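OR486 (PDB 4R80) is a de novo designed beta-sheet protein with a cystatin fold and has no known natural function. Local coordinates at residues K16-I19 with L20-P24. Numbering follows the deposited sequence.
Sequences KEKI and LEQNP
Asn23 folds its side chain back beside that of Ile19, the two pointing the same way, so that ND2 lies 3.7 Å from Ile19 CG2 and 3.0 Å from Ile19 O. With CG beside its own backbone N (chi1 -58°), the amide turns toward the helix end, and its N-H meets a lone pair of Ile19 O in the carbonyl plane, at a nearly straight 165°. Asn23 N gives the same oxygen a second, weak bond. The chain leaves helical geometry at Asn23, and a short amide on one methylene can turn back to donate to the carbonyl four residues earlier. An alanine here would probably cost Ile19 O its straight side-chain bond and leave the carbonyl at the helix end less firmly held.

One turn back, Leu20 N and Glu21 N bond to Lys16 O and Glu17 O, and the CG of Leu20 packs 3.3 Å from Lys16 O. Glu17 and Glu21 cross at about a right angle, their OE2 atoms 3.6 Å apart and their carboxylate planes turned 80° to each other; both are exposed, where water can probably ease the repulsion. Lys18, bent at chi2, brings CE and NZ alongside Gln22 NE2; the two nitrogens are both donors and make no bond.

Branched, apolar Ile19 is buried against Val28, Leu44 and Ile46, and Leu20 also reaches Val28. Lys16, Lys18 and Gln22 touch the strands too, their long chains suiting the border between sheet and solvent. This is the C-terminal end of an amphipathic helix packed on a four-stranded antiparallel sheet, as designed for the cystatin fold.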
# COMPACT_ATOMS: atom_id res chain seq x y z
N LYS A 16 3.27 -0.91 -2.44
CA LYS A 16 2.89 -1.45 -3.74
C LYS A 16 3.74 -2.65 -4.12
O LYS A 16 3.23 -3.63 -4.67
CB LYS A 16 2.97 -0.37 -4.81
CG LYS A 16 2.51 -0.81 -6.19
CD LYS A 16 2.64 0.31 -7.20
CE LYS A 16 2.31 -0.17 -8.60
NZ LYS A 16 2.67 0.85 -9.63
N GLU A 17 5.03 -2.58 -3.84
CA GLU A 17 5.94 -3.70 -4.11
C GLU A 17 5.53 -4.90 -3.27
O GLU A 17 5.62 -6.04 -3.72
CB GLU A 17 7.39 -3.31 -3.81
CG GLU A 17 8.40 -4.42 -4.07
CD GLU A 17 8.42 -4.87 -5.52
OE1 GLU A 17 8.25 -4.03 -6.42
OE2 GLU A 17 8.62 -6.08 -5.76
N LYS A 18 5.07 -4.63 -2.05
CA LYS A 18 4.55 -5.67 -1.17
C LYS A 18 3.33 -6.38 -1.77
O LYS A 18 3.21 -7.59 -1.70
CB LYS A 18 4.20 -5.10 0.20
CG LYS A 18 3.58 -6.11 1.15
CD LYS A 18 4.53 -7.27 1.43
CE LYS A 18 4.14 -7.99 2.70
NZ LYS A 18 4.89 -9.26 2.86
N ILE A 19 2.43 -5.59 -2.36
CA ILE A 19 1.24 -6.15 -2.98
C ILE A 19 1.57 -6.90 -4.27
O ILE A 19 0.98 -7.95 -4.56
CB ILE A 19 0.18 -5.06 -3.26
CG1 ILE A 19 -0.16 -4.31 -1.96
CG2 ILE A 19 -1.07 -5.66 -3.86
CD1 ILE A 19 -0.57 -5.22 -0.83
N LEU A 20 2.51 -6.37 -5.04
CA LEU A 20 2.94 -7.00 -6.29
C LEU A 20 3.54 -8.39 -6.05
O LEU A 20 3.33 -9.31 -6.84
CB LEU A 20 3.94 -6.11 -7.03
CG LEU A 20 3.38 -4.87 -7.72
CD1 LEU A 20 4.51 -3.95 -8.15
CD2 LEU A 20 2.52 -5.25 -8.91
N GLU A 21 4.30 -8.52 -4.97
CA GLU A 21 4.93 -9.80 -4.62
C GLU A 21 3.89 -10.86 -4.26
O GLU A 21 4.01 -12.02 -4.66
CB GLU A 21 5.93 -9.62 -3.48
CG GLU A 21 7.19 -8.87 -3.89
CD GLU A 21 8.11 -8.59 -2.72
OE1 GLU A 21 7.69 -8.79 -1.57
OE2 GLU A 21 9.27 -8.17 -2.96
N GLN A 22 2.87 -10.45 -3.51
CA GLN A 22 1.82 -11.36 -3.09
C GLN A 22 0.82 -11.62 -4.21
O GLN A 22 0.04 -12.57 -4.15
CB GLN A 22 1.09 -10.80 -1.86
CG GLN A 22 1.95 -10.69 -0.62
CD GLN A 22 1.17 -10.21 0.59
OE1 GLN A 22 0.04 -9.73 0.46
NE2 GLN A 22 1.77 -10.33 1.77
N ASN A 23 0.85 -10.77 -5.24
CA ASN A 23 -0.05 -10.91 -6.37
C ASN A 23 0.69 -10.76 -7.70
O ASN A 23 0.62 -9.71 -8.34
CB ASN A 23 -1.19 -9.90 -6.28
CG ASN A 23 -1.99 -10.04 -5.00
OD1 ASN A 23 -2.98 -10.77 -4.95
ND2 ASN A 23 -1.56 -9.35 -3.95
N PRO A 24 1.42 -11.82 -8.11
CA PRO A 24 2.31 -11.81 -9.28
C PRO A 24 1.63 -11.45 -10.59
O PRO A 24 2.09 -10.55 -11.29
CB PRO A 24 2.83 -13.25 -9.32
CG PRO A 24 1.84 -14.05 -8.55
CD PRO A 24 1.36 -13.14 -7.47